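Local coordinates for protein acetone carboxylase alpha subunit (Xanthobacter autotrophicus Py2, PDB 5M45) that serves as a manganese-binding subunit of a six-chain assembly and belongs to the hydantoinase B/oxoprolinase family, at residues H134-F139 / A208-F213; F397-H402 / N432-N437; L415-F420 / G547-Y552; A459-G464 / N620-G625; Y657-R662 / A678-I683. All coordinates share one frame; numbering follows the deposited sequence.

Contact 1: H134-F139 / A208-F213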
# COMPACT_ATOMS: atom_id res chain seq x y z
N HIS A 134 -19.52 -10.65 -13.96
CA HIS A 134 -20.47 -11.74 -13.82
C HIS A 134 -21.52 -11.46 -12.75
O HIS A 134 -21.26 -10.76 -11.76
CB HIS A 134 -19.77 -13.06 -13.51
CG HIS A 134 -18.66 -13.41 -14.44
ND1 HIS A 134 -17.41 -13.78 -14.00
CD2 HIS A 134 -18.62 -13.47 -15.80
CE1 HIS A 134 -16.64 -14.06 -15.04
NE2 HIS A 134 -17.35 -13.90 -16.15
N ASP A 135 -22.70 -12.03 -12.95
CA ASP A 135 -23.78 -11.95 -11.96
C ASP A 135 -23.25 -12.47 -10.60
O ASP A 135 -22.55 -13.48 -10.55
CB ASP A 135 -24.99 -12.77 -12.45
CG ASP A 135 -26.22 -12.62 -11.59
OD1 ASP A 135 -26.38 -11.61 -10.90
OD2 ASP A 135 -27.06 -13.54 -11.59
N LYS A 136 -23.53 -11.69 -9.55
CA LYS A 136 -23.11 -11.93 -8.15
C LYS A 136 -21.63 -11.60 -7.82
O LYS A 136 -21.14 -11.91 -6.73
CB LYS A 136 -23.48 -13.34 -7.70
CG LYS A 136 -24.95 -13.69 -7.86
CD LYS A 136 -25.19 -15.01 -7.13
CE LYS A 136 -26.56 -15.56 -7.42
NZ LYS A 136 -27.60 -14.59 -6.95
N ASP A 137 -20.90 -11.01 -8.79
CA ASP A 137 -19.57 -10.48 -8.49
C ASP A 137 -19.66 -9.29 -7.52
O ASP A 137 -20.69 -8.63 -7.44
CB ASP A 137 -18.84 -10.07 -9.78
CG ASP A 137 -18.25 -11.25 -10.54
OD1 ASP A 137 -18.25 -12.41 -10.04
OD2 ASP A 137 -17.73 -11.01 -11.64
N ILE A 138 -18.58 -9.06 -6.79
CA ILE A 138 -18.40 -7.86 -5.95
C ILE A 138 -17.07 -7.17 -6.31
O ILE A 138 -16.01 -7.80 -6.25
CB ILE A 138 -18.37 -8.23 -4.44
CG1 ILE A 138 -19.66 -8.95 -4.04
CG2 ILE A 138 -18.25 -6.96 -3.58
CD1 ILE A 138 -19.62 -9.53 -2.60
N PHE A 139 -17.15 -5.88 -6.67
CA PHE A 139 -15.99 -5.04 -6.94
C PHE A 139 -15.76 -4.04 -5.81
O PHE A 139 -16.70 -3.57 -5.19
CB PHE A 139 -16.12 -4.32 -8.33
CG PHE A 139 -16.12 -5.26 -9.51
CD1 PHE A 139 -14.93 -5.66 -10.12
CD2 PHE A 139 -17.31 -5.76 -10.03
CE1 PHE A 139 -14.92 -6.54 -11.20
CE2 PHE A 139 -17.33 -6.65 -11.10
CZ PHE A 139 -16.14 -7.05 -11.70
N ALA A 208 -17.16 -13.21 -5.45
CA ALA A 208 -17.99 -13.83 -6.46
C ALA A 208 -19.02 -14.73 -5.77
O ALA A 208 -18.82 -15.13 -4.60
CB ALA A 208 -17.11 -14.62 -7.43
N ASN A 209 -20.12 -15.02 -6.45
CA ASN A 209 -21.24 -15.72 -5.85
C ASN A 209 -21.64 -15.07 -4.49
O ASN A 209 -21.90 -15.75 -3.49
CB ASN A 209 -20.88 -17.21 -5.71
CG ASN A 209 -22.09 -18.08 -5.45
OD1 ASN A 209 -23.22 -17.81 -5.95
ND2 ASN A 209 -21.89 -19.13 -4.62
N ASP A 210 -21.65 -13.75 -4.45
CA ASP A 210 -22.07 -12.97 -3.27
C ASP A 210 -21.18 -13.18 -2.04
O ASP A 210 -21.60 -12.87 -0.92
CB ASP A 210 -23.58 -13.21 -2.95
CG ASP A 210 -24.53 -12.50 -3.95
OD1 ASP A 210 -24.10 -11.73 -4.84
OD2 ASP A 210 -25.76 -12.72 -3.83
N THR A 211 -19.96 -13.67 -2.24
CA THR A 211 -19.10 -14.11 -1.14
C THR A 211 -17.72 -13.46 -1.30
O THR A 211 -17.09 -13.60 -2.36
CB THR A 211 -18.93 -15.63 -1.13
OG1 THR A 211 -20.21 -16.23 -1.14
CG2 THR A 211 -18.20 -16.10 0.13
N LEU A 212 -17.25 -12.76 -0.24
CA LEU A 212 -15.93 -12.13 -0.28
C LEU A 212 -14.76 -13.15 -0.25
O LEU A 212 -14.81 -14.15 0.47
CB LEU A 212 -15.79 -11.12 0.88
CG LEU A 212 -16.72 -9.90 0.75
CD1 LEU A 212 -16.68 -9.12 2.03
CD2 LEU A 212 -16.32 -8.97 -0.37
N PHE A 213 -13.73 -12.88 -1.02
CA PHE A 213 -12.56 -13.78 -1.08
C PHE A 213 -11.69 -13.60 0.17
O PHE A 213 -11.39 -12.47 0.58
CB PHE A 213 -11.68 -13.50 -2.32
CG PHE A 213 -12.36 -13.63 -3.66
CD1 PHE A 213 -13.21 -14.68 -3.95
CD2 PHE A 213 -12.07 -12.73 -4.69
CE1 PHE A 213 -13.80 -14.81 -5.23
CE2 PHE A 213 -12.66 -12.85 -5.95
CZ PHE A 213 -13.53 -13.90 -6.21
O HOH W 1 -20.18 -14.21 -9.30
O HOH W 2 -22.67 -9.37 -5.50
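Lys136, third residue of a type II turn (His134 to Asp137), lies against the tip of a beta hairpin with a two-residue loop, whose type I' turn from Ala208 to Thr211 joins strands 204-208 and 211-212 at one border of an antiparallel sheet. Its CB is 3.3 Å from OD1 of Asp210, and CG stays near that oxygen. CD moves on, running alongside the Asn209 side chain toward Asn209 OD1, 3.6 Å away. The chain runs extended until chi4 (-62°) bends it, leaving NZ 4.1 Å from Asp210 OD2, too far for a salt bridge; that carboxylate instead pairs with Arg245 of helix 227-255. Lysine thus serves here mainly through its aliphatic stem. The backbone supplies a firmer link: Asp210 N donates to Lys136 O at 3.0 Å, nearly straight (164°) and on a lone pair. Asn209 and Asp210 both have positive phi, a conformation these two residue types accept readily. Deeper in, Ile138 CD1 meets Leu212 CD2 at 4.0 Å, one branched chain lying roughly perpendicular to the other. Asp137 OD2, salt-bridged to Lys205, also takes the N-H of His134 from above its carboxylate plane. One water ties both turns together, donating to Asp135 O and to Asp137 OD1 (2.7 Å) and accepting from Asn209 N (3.0 Å).

Contact 2: F397-H402 / N432-N437. With ACT (acetate ion), chain N.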
# COMPACT_ATOMS: atom_id res chain seq x y z
N PHE A 397 -3.38 12.44 -2.34
CA PHE A 397 -4.78 12.87 -2.30
C PHE A 397 -5.47 12.83 -0.91
O PHE A 397 -6.65 13.20 -0.84
CB PHE A 397 -5.63 11.93 -3.18
CG PHE A 397 -5.21 11.82 -4.63
CD1 PHE A 397 -5.75 12.66 -5.57
CD2 PHE A 397 -4.34 10.80 -5.04
CE1 PHE A 397 -5.41 12.51 -6.94
CE2 PHE A 397 -4.03 10.63 -6.39
CZ PHE A 397 -4.56 11.49 -7.34
N SER A 398 -4.82 12.37 0.16
CA SER A 398 -5.57 12.08 1.42
C SER A 398 -6.47 13.22 1.90
O SER A 398 -7.50 12.95 2.52
CB SER A 398 -4.65 11.67 2.59
OG SER A 398 -4.19 10.32 2.44
N TYR A 399 -6.06 14.47 1.70
CA TYR A 399 -6.87 15.63 2.08
C TYR A 399 -7.13 16.59 0.89
O TYR A 399 -6.95 17.81 0.97
CB TYR A 399 -6.34 16.35 3.33
CG TYR A 399 -7.34 17.38 3.83
CD1 TYR A 399 -8.68 17.09 3.93
CD2 TYR A 399 -6.93 18.67 4.15
CE1 TYR A 399 -9.61 18.04 4.36
CE2 TYR A 399 -7.85 19.65 4.57
CZ TYR A 399 -9.18 19.34 4.65
OH TYR A 399 -10.11 20.30 5.04
N SER A 400 -7.58 15.96 -0.20
CA SER A 400 -8.04 16.61 -1.43
C SER A 400 -8.92 17.84 -1.16
O SER A 400 -8.84 18.88 -1.84
CB SER A 400 -8.90 15.60 -2.22
OG SER A 400 -8.69 15.91 -3.56
N TRP A 401 -9.79 17.68 -0.18
CA TRP A 401 -10.74 18.74 0.21
C TRP A 401 -10.11 20.09 0.48
O TRP A 401 -10.76 21.09 0.24
CB TRP A 401 -11.53 18.35 1.48
CG TRP A 401 -12.33 17.07 1.41
CD1 TRP A 401 -12.13 15.96 2.18
CD2 TRP A 401 -13.48 16.81 0.60
NE1 TRP A 401 -13.12 15.02 1.92
CE2 TRP A 401 -13.94 15.50 0.93
CE3 TRP A 401 -14.17 17.54 -0.38
CZ2 TRP A 401 -15.04 14.92 0.31
CZ3 TRP A 401 -15.28 16.95 -0.98
CH2 TRP A 401 -15.71 15.66 -0.63
N HIS A 402 -8.91 20.14 1.03
CA HIS A 402 -8.26 21.45 1.39
C HIS A 402 -8.31 22.44 0.22
O HIS A 402 -8.70 23.62 0.38
CB HIS A 402 -6.82 21.20 1.79
CG HIS A 402 -6.11 22.37 2.39
ND1 HIS A 402 -6.60 23.08 3.46
CD2 HIS A 402 -4.90 22.92 2.10
CE1 HIS A 402 -5.75 24.03 3.79
NE2 HIS A 402 -4.70 23.95 2.98
N ASN A 432 -19.67 28.67 0.87
CA ASN A 432 -19.38 27.67 1.91
C ASN A 432 -18.12 27.99 2.71
O ASN A 432 -17.13 28.55 2.18
CB ASN A 432 -19.34 26.25 1.32
CG ASN A 432 -18.25 26.06 0.26
OD1 ASN A 432 -18.48 26.32 -0.92
ND2 ASN A 432 -17.05 25.62 0.68
N ALA A 433 -18.16 27.62 4.00
CA ALA A 433 -17.00 27.65 4.87
C ALA A 433 -15.92 26.70 4.39
O ALA A 433 -16.21 25.71 3.71
CB ALA A 433 -17.40 27.25 6.28
N ASN A 434 -14.70 26.97 4.79
CA ASN A 434 -13.66 25.95 4.75
C ASN A 434 -14.01 24.84 5.78
O ASN A 434 -14.27 25.15 6.96
CB ASN A 434 -12.28 26.55 5.06
CG ASN A 434 -11.14 25.62 4.68
OD1 ASN A 434 -10.84 24.65 5.40
ND2 ASN A 434 -10.48 25.92 3.57
N THR A 435 -14.07 23.59 5.33
CA THR A 435 -14.51 22.47 6.17
C THR A 435 -13.30 21.90 6.96
O THR A 435 -12.63 20.95 6.50
CB THR A 435 -15.20 21.38 5.33
OG1 THR A 435 -14.26 20.75 4.44
CG2 THR A 435 -16.33 21.95 4.57
N SER A 436 -13.01 22.52 8.09
CA SER A 436 -11.84 22.17 8.96
C SER A 436 -12.05 22.87 10.32
O SER A 436 -12.99 23.67 10.42
CB SER A 436 -10.53 22.61 8.29
OG SER A 436 -10.41 24.05 8.22
N ASN A 437 -11.27 22.63 11.38
CA ASN A 437 -10.15 21.66 11.54
C ASN A 437 -10.59 20.20 11.57
O ASN A 437 -11.68 19.91 12.03
CB ASN A 437 -9.46 21.96 12.87
CG ASN A 437 -8.25 21.04 13.14
OD1 ASN A 437 -7.21 21.12 12.46
ND2 ASN A 437 -8.37 20.21 14.17
C ACT N . -15.41 13.04 3.38
O ACT N . -14.16 12.96 3.32
OXT ACT N . -16.12 12.06 3.04
CH3 ACT N . -16.06 14.31 3.87
O HOH W 3 -9.01 22.72 5.06
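The hydroxyl of Tyr399 comes to 3.0 Å from Thr435 O, which lies at the edge of the phenol ring near its plane, the tight point of a small, buried contact. It joins the residues at the start of helix 401-422 to the loop before strand 440-442, where Thr435 centres an inverse gamma turn. CG of Tyr399 stands anti to the backbone N (chi1 -170°), which sends the ring across to that loop. The backbone N of His402 covers one ring face, 3.6 Å above its centre. Beside the hydroxyl sits a water in the planes of both the Tyr399 and His402 rings, 2.7 Å from Tyr399 OH and 2.9 Å from His402 ND1; it donates to Asn434 OD1 at 2.7 Å. That oxygen also accepts from Ser436 OG (2.9 Å), while Asn434 ND2 is held by Ser544. His402 NE2 is hydrogen-bonded to Asp295 O. The other side is looser: the Trp401 indole swings away from the loop, and NE1 donates a hydrogen bond to an acetate oxygen at 2.7 Å. Tyr399 lies about 8 Å from the bound manganese, and Ser398 O accepts a hydrogen bond from His150 ND1, a ligand of the metal. Because the water already spends one hydrogen on Asn434, Tyr399 or His402 must donate to it if both bonds are made, which would probably make their hydrogen-bonding roles interdependent.

Contact 3: L415-F420 / G547-Y552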
# COMPACT_ATOMS: atom_id res chain seq x y z
N LEU A 415 -22.99 32.76 -9.01
CA LEU A 415 -24.42 32.44 -9.13
C LEU A 415 -25.30 33.40 -8.34
O LEU A 415 -26.37 33.78 -8.83
CB LEU A 415 -24.73 30.99 -8.72
CG LEU A 415 -24.51 29.86 -9.73
CD1 LEU A 415 -24.73 28.50 -9.05
CD2 LEU A 415 -25.48 30.00 -10.88
N SER A 416 -24.86 33.79 -7.15
CA SER A 416 -25.63 34.75 -6.35
C SER A 416 -25.78 36.12 -6.97
O SER A 416 -26.78 36.79 -6.74
CB SER A 416 -25.08 34.84 -4.91
OG SER A 416 -25.22 33.59 -4.24
N ARG A 417 -24.83 36.55 -7.80
CA ARG A 417 -25.01 37.84 -8.52
C ARG A 417 -26.17 37.76 -9.49
O ARG A 417 -26.89 38.74 -9.66
CB ARG A 417 -23.73 38.29 -9.24
CG ARG A 417 -22.60 38.69 -8.32
CD ARG A 417 -21.37 39.16 -9.08
NE ARG A 417 -20.27 39.21 -8.14
CZ ARG A 417 -20.08 40.14 -7.22
NH1 ARG A 417 -20.90 41.19 -7.13
NH2 ARG A 417 -19.02 40.04 -6.40
N SER A 418 -26.36 36.60 -10.14
CA SER A 418 -27.51 36.38 -11.06
C SER A 418 -28.83 36.42 -10.27
O SER A 418 -29.77 37.13 -10.66
CB SER A 418 -27.36 35.07 -11.87
OG SER A 418 -27.74 33.88 -11.19
N TYR A 419 -28.87 35.72 -9.14
CA TYR A 419 -30.06 35.69 -8.28
C TYR A 419 -30.42 37.07 -7.74
O TYR A 419 -31.61 37.47 -7.76
CB TYR A 419 -29.87 34.73 -7.09
CG TYR A 419 -29.50 33.28 -7.37
CD1 TYR A 419 -29.85 32.63 -8.55
CD2 TYR A 419 -28.83 32.53 -6.39
CE1 TYR A 419 -29.54 31.28 -8.77
CE2 TYR A 419 -28.53 31.18 -6.57
CZ TYR A 419 -28.88 30.56 -7.76
OH TYR A 419 -28.58 29.24 -7.94
N PHE A 420 -29.41 37.80 -7.29
CA PHE A 420 -29.58 39.14 -6.73
C PHE A 420 -30.11 40.13 -7.77
O PHE A 420 -31.08 40.89 -7.50
CB PHE A 420 -28.27 39.66 -6.08
CG PHE A 420 -28.46 40.95 -5.37
CD1 PHE A 420 -28.41 42.17 -6.08
CD2 PHE A 420 -28.85 40.97 -4.03
CE1 PHE A 420 -28.68 43.38 -5.43
CE2 PHE A 420 -29.12 42.18 -3.39
CZ PHE A 420 -29.00 43.37 -4.08
N GLY A 547 -16.71 37.32 1.60
CA GLY A 547 -18.02 37.93 1.70
C GLY A 547 -18.50 38.50 0.37
O GLY A 547 -17.71 38.68 -0.59
N LEU A 548 -19.79 38.81 0.29
CA LEU A 548 -20.43 39.23 -0.96
C LEU A 548 -21.04 40.63 -0.81
O LEU A 548 -21.69 40.92 0.20
CB LEU A 548 -21.54 38.20 -1.31
CG LEU A 548 -22.37 38.36 -2.59
CD1 LEU A 548 -21.48 38.37 -3.81
CD2 LEU A 548 -23.39 37.24 -2.76
N MET A 549 -20.87 41.46 -1.84
CA MET A 549 -21.51 42.78 -1.97
C MET A 549 -21.32 43.68 -0.71
O MET A 549 -22.24 44.39 -0.28
CB MET A 549 -22.99 42.62 -2.32
CG MET A 549 -23.26 42.11 -3.73
SD MET A 549 -24.92 41.41 -3.94
CE MET A 549 -24.67 40.69 -5.56
N GLY A 550 -20.12 43.61 -0.15
CA GLY A 550 -19.74 44.42 1.01
C GLY A 550 -19.42 43.63 2.28
O GLY A 550 -18.89 44.21 3.24
N GLY A 551 -19.81 42.36 2.31
CA GLY A 551 -19.50 41.47 3.42
C GLY A 551 -18.05 41.02 3.43
O GLY A 551 -17.33 41.16 2.42
N TYR A 552 -17.64 40.48 4.58
CA TYR A 552 -16.26 40.06 4.85
C TYR A 552 -16.12 38.54 4.93
O TYR A 552 -17.13 37.83 5.22
CB TYR A 552 -15.78 40.68 6.18
CG TYR A 552 -15.52 42.20 6.07
CD1 TYR A 552 -16.56 43.12 6.15
CD2 TYR A 552 -14.22 42.69 5.93
CE1 TYR A 552 -16.30 44.50 6.09
CE2 TYR A 552 -13.97 44.05 5.86
CZ TYR A 552 -15.03 44.96 5.91
OH TYR A 552 -14.76 46.32 5.80
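Ser416 begins the packing of helix 401-422 onto the type I' turn Leu548 to Gly551, a meeting that culminates in a Met-aromatic contact. Its CB is 3.6 Å from Leu548 CD2; a small residue suits the place, since it lets leucine close in on the helix, and its OG bonds to backbone oxygens of Trp412 and Asn429. Arg417 follows, extended from CG to NE and running antiparallel to the Leu548 and Met549 side chains. Its CG meets Met549 CE at 4.0 Å, and Leu548 CD1 lies over one face of the guanidinium, 3.9 Å above the plane and toward its rim. The flat cation can accept a methyl there while its edge stays available for polar partners; outside the two segments, NH2 has a long, weak ion pair with an acidic side chain on the chain of another protein. One helical turn beyond Ser416, CG of Phe420 is anti to the backbone N (chi1 -173°), which turns the ring so that one face meets Met549. Phe420 CB touches Met549 CE at 3.8 Å. The flexible, extended methionine passes obliquely over the ring. Gly550, with its strongly positive phi, suits the turn. Met549 SD stands 4.0 Å from the centroid of the Phe420 ring, 16° off its normal.

Contact 4: A459-G464 / N620-G625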
# COMPACT_ATOMS: atom_id res chain seq x y z
N ALA A 459 -18.19 18.49 10.03
CA ALA A 459 -19.42 18.42 9.28
C ALA A 459 -20.38 19.56 9.59
O ALA A 459 -21.37 19.73 8.85
CB ALA A 459 -20.14 17.06 9.53
N ALA A 460 -20.10 20.33 10.66
CA ALA A 460 -21.03 21.33 11.21
C ALA A 460 -20.34 22.69 11.32
O ALA A 460 -20.00 23.15 12.41
CB ALA A 460 -21.54 20.85 12.56
N ASN A 461 -20.07 23.30 10.16
CA ASN A 461 -19.44 24.62 10.08
C ASN A 461 -20.51 25.69 9.80
O ASN A 461 -21.64 25.37 9.44
CB ASN A 461 -18.44 24.66 8.93
CG ASN A 461 -17.50 23.48 8.92
OD1 ASN A 461 -16.57 23.38 9.76
ND2 ASN A 461 -17.75 22.53 7.97
N GLY A 462 -20.12 26.96 9.89
CA GLY A 462 -21.02 28.05 9.53
C GLY A 462 -21.35 28.07 8.04
O GLY A 462 -20.56 27.60 7.21
N THR A 463 -22.53 28.58 7.70
CA THR A 463 -22.94 28.77 6.29
C THR A 463 -22.91 30.25 5.90
O THR A 463 -22.98 31.15 6.76
CB THR A 463 -24.31 28.15 5.97
OG1 THR A 463 -25.36 28.93 6.57
CG2 THR A 463 -24.41 26.74 6.44
N GLY A 464 -22.78 30.50 4.59
CA GLY A 464 -22.81 31.85 4.07
C GLY A 464 -24.12 32.60 4.35
O GLY A 464 -25.20 32.02 4.29
N ASN A 620 -10.07 21.86 19.19
CA ASN A 620 -10.70 21.64 17.88
C ASN A 620 -11.60 22.83 17.50
O ASN A 620 -12.62 23.09 18.16
CB ASN A 620 -11.55 20.35 17.88
CG ASN A 620 -11.67 19.72 16.49
OD1 ASN A 620 -10.79 19.87 15.67
ND2 ASN A 620 -12.78 19.02 16.23
N TYR A 621 -11.21 23.57 16.46
CA TYR A 621 -11.89 24.83 16.05
C TYR A 621 -12.49 24.63 14.65
O TYR A 621 -11.74 24.43 13.66
CB TYR A 621 -10.87 26.01 16.14
CG TYR A 621 -11.13 27.30 15.33
CD1 TYR A 621 -12.42 27.71 14.96
CD2 TYR A 621 -10.06 28.13 14.97
CE1 TYR A 621 -12.63 28.89 14.21
CE2 TYR A 621 -10.26 29.32 14.23
CZ TYR A 621 -11.54 29.67 13.84
OH TYR A 621 -11.72 30.81 13.09
N MET A 622 -13.82 24.71 14.57
CA MET A 622 -14.55 24.62 13.29
C MET A 622 -14.86 26.01 12.72
O MET A 622 -15.31 26.90 13.45
CB MET A 622 -15.87 23.83 13.46
CG MET A 622 -15.71 22.32 13.36
SD MET A 622 -14.49 21.50 14.42
CE MET A 622 -15.17 21.85 16.04
N ARG A 623 -14.66 26.18 11.42
CA ARG A 623 -14.75 27.53 10.81
C ARG A 623 -16.17 28.05 10.58
O ARG A 623 -17.14 27.29 10.42
CB ARG A 623 -14.02 27.56 9.45
CG ARG A 623 -12.63 26.94 9.37
CD ARG A 623 -11.62 27.51 10.35
NE ARG A 623 -10.27 26.98 10.07
CZ ARG A 623 -9.52 26.22 10.87
NH1 ARG A 623 -9.90 25.85 12.09
NH2 ARG A 623 -8.32 25.83 10.45
N GLY A 624 -16.27 29.37 10.52
CA GLY A 624 -17.47 30.08 10.13
C GLY A 624 -17.58 30.26 8.62
O GLY A 624 -16.68 29.88 7.85
N GLY A 625 -18.72 30.82 8.22
CA GLY A 625 -19.03 31.17 6.83
C GLY A 625 -19.01 32.69 6.56
O GLY A 625 -19.03 33.47 7.51
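The backbone N of Gly462 donates to Arg623 O at 3.0 Å, with an N-H...O angle of 164° and the donor in the carbonyl plane. Asn461 CB also presses on this oxygen, at 3.3 Å. The Asn461 side chain lies roughly perpendicular to that of Met622: OD1 faces Met622 CB at 3.8 Å and is buried without a polar partner in the model, whereas ND2 is satisfied by Cys458 O and Ala476 O. Met622 then bends at chi2 and chi3, which carries its thioether away from the loop; the side chain also packs on Phe520. The touching parts, 460-464 and 622-625, run in nearly the same direction, 21° apart, where the chain leaves strand 617-621 of a five-stranded antiparallel sheet and passes a loop that follows strand 450-454. Glycine suits this close approach. CA atoms of Gly462 and Gly624 are 4.1 Å apart, and the absence of side chains on Gly462 and Gly625 lets the two backbones lie this close. Arg623, by contrast, sends its long chain away from the loop: NH2 bonds to Asn539 O, and NH1 lies 3.6 Å above one face of the Tyr621 ring, offset toward the rim.

Contact 5: Y657-R662 / A678-I683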
# COMPACT_ATOMS: atom_id res chain seq x y z
N TYR A 657 -19.24 47.40 13.03
CA TYR A 657 -20.64 47.69 12.70
C TYR A 657 -21.07 49.13 13.02
O TYR A 657 -22.17 49.54 12.61
CB TYR A 657 -21.54 46.71 13.46
CG TYR A 657 -21.32 45.24 13.16
CD1 TYR A 657 -21.91 44.66 12.03
CD2 TYR A 657 -20.59 44.43 14.00
CE1 TYR A 657 -21.74 43.32 11.74
CE2 TYR A 657 -20.42 43.09 13.72
CZ TYR A 657 -20.98 42.53 12.59
OH TYR A 657 -20.81 41.19 12.29
N GLY A 658 -20.23 49.89 13.73
CA GLY A 658 -20.57 51.25 14.13
C GLY A 658 -21.70 51.31 15.15
O GLY A 658 -22.41 52.33 15.24
N VAL A 659 -21.88 50.23 15.92
CA VAL A 659 -22.98 50.17 16.89
C VAL A 659 -22.42 50.38 18.30
O VAL A 659 -21.44 49.74 18.70
CB VAL A 659 -23.76 48.83 16.77
CG1 VAL A 659 -24.83 48.71 17.86
CG2 VAL A 659 -24.39 48.69 15.38
N VAL A 660 -23.04 51.30 19.04
CA VAL A 660 -22.70 51.56 20.44
C VAL A 660 -23.66 50.78 21.33
O VAL A 660 -24.87 51.00 21.29
CB VAL A 660 -22.76 53.07 20.77
CG1 VAL A 660 -22.39 53.31 22.24
CG2 VAL A 660 -21.83 53.85 19.83
N VAL A 661 -23.12 49.85 22.11
CA VAL A 661 -23.90 49.11 23.13
C VAL A 661 -23.47 49.45 24.53
O VAL A 661 -22.35 49.91 24.73
CB VAL A 661 -23.82 47.57 22.92
CG1 VAL A 661 -24.42 47.20 21.57
CG2 VAL A 661 -22.41 47.04 23.04
N ARG A 662 -24.39 49.25 25.48
CA ARG A 662 -24.16 49.41 26.92
C ARG A 662 -24.89 48.35 27.72
O ARG A 662 -25.99 47.98 27.40
CB ARG A 662 -24.63 50.75 27.44
CG ARG A 662 -23.44 51.72 27.57
CD ARG A 662 -23.72 53.03 28.29
NE ARG A 662 -24.81 53.80 27.72
CZ ARG A 662 -24.75 54.53 26.60
NH1 ARG A 662 -25.84 55.17 26.24
NH2 ARG A 662 -23.66 54.63 25.82
N ALA A 678 -24.39 58.60 15.32
CA ALA A 678 -23.20 59.44 15.27
C ALA A 678 -21.96 58.62 14.91
O ALA A 678 -21.14 59.09 14.12
CB ALA A 678 -22.96 60.16 16.58
N ALA A 679 -21.82 57.42 15.49
CA ALA A 679 -20.67 56.57 15.17
C ALA A 679 -20.63 56.15 13.69
O ALA A 679 -19.54 56.10 13.09
CB ALA A 679 -20.62 55.36 16.06
N ARG A 680 -21.81 55.84 13.12
CA ARG A 680 -21.91 55.45 11.72
C ARG A 680 -21.64 56.63 10.77
O ARG A 680 -20.97 56.47 9.77
CB ARG A 680 -23.27 54.78 11.43
CG ARG A 680 -23.36 53.40 12.10
CD ARG A 680 -24.70 52.70 12.02
NE ARG A 680 -24.51 51.25 12.12
CZ ARG A 680 -25.44 50.32 11.94
NH1 ARG A 680 -26.71 50.65 11.70
NH2 ARG A 680 -25.10 49.04 11.97
N ALA A 681 -22.13 57.82 11.09
CA ALA A 681 -21.78 59.04 10.33
C ALA A 681 -20.26 59.31 10.33
O ALA A 681 -19.68 59.67 9.30
CB ALA A 681 -22.53 60.24 10.90
N GLN A 682 -19.63 59.09 11.47
CA GLN A 682 -18.19 59.27 11.59
C GLN A 682 -17.37 58.19 10.81
O GLN A 682 -16.37 58.53 10.16
CB GLN A 682 -17.81 59.35 13.07
CG GLN A 682 -16.32 59.50 13.36
CD GLN A 682 -15.74 60.81 12.81
OE1 GLN A 682 -16.23 61.88 13.10
NE2 GLN A 682 -14.77 60.69 11.93
N ILE A 683 -17.81 56.94 10.85
CA ILE A 683 -17.15 55.89 10.05
C ILE A 683 -17.21 56.18 8.53
O ILE A 683 -16.25 55.92 7.81
CB ILE A 683 -17.67 54.48 10.44
CG1 ILE A 683 -17.10 54.08 11.81
CG2 ILE A 683 -17.27 53.42 9.42
CD1 ILE A 683 -17.81 52.91 12.45
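With CG anti to its own carbonyl carbon (chi1 -69°) and the chain extended as far as NE, Arg680 reaches from helix 673-690 to the carbonyl of Tyr657. It grips that one oxygen side-on with two nitrogens: NE donates to Tyr657 O at 2.9 Å and NH2 at 3.0 Å, the oxygen lying only 2° out of the guanidinium plane. The NE bond runs nearly along the C=O axis. Val659 runs beside the arginine and sets CG2 over one guanidinium face, 3.5 Å from NH2; that nitrogen also bonds to Arg634 O. Next to this grip Gly658 leaves helix 652-657 with positive phi (67°), a conformation easiest for glycine, and its bare CA lets Ile683 CD1 approach to 3.6 Å. Gly658 O meets the Arg680 stem at CG, 3.5 Å away, and the small CB of Ala679 at 3.6 Å, while Val660 CG2 touches that same methyl. The contact thus joins the end of helix 652-657 to the flank of helix 673-690, with the short hairpin of strands 661-663 and 669-671 between them in sequence. Two N-H donors of one cationic guanidinium on a carbonyl at a helix C-terminus probably offset the partial negative charge there, and the paired bonds fix the guanidinium's rotation.

Overall arrangement
From the N terminus, contact 1 closes first, bringing a turn before strand 138-141 to a hairpin at the border of the seven-stranded sheet, in series with all the others. Contact 2 spans helix 401-422, whose later part opens contact 3 before contact 2 has closed. Contact 3 crosses both contact 2 and contact 4, which are themselves in series; contact 4 opens before 547-552 is reached and closes where strand 617-621 ends. Contacts 2 and 4 touch directly, Asn437 ND2 lying 2.9 Å from Asn620 OD1, and so tie the loop after helix 401-422 to the five-stranded sheet. Contact 5 closes a short loop farther along, joining helix 652-657 to helix 673-690, about 69 Å from contact 1 between centres.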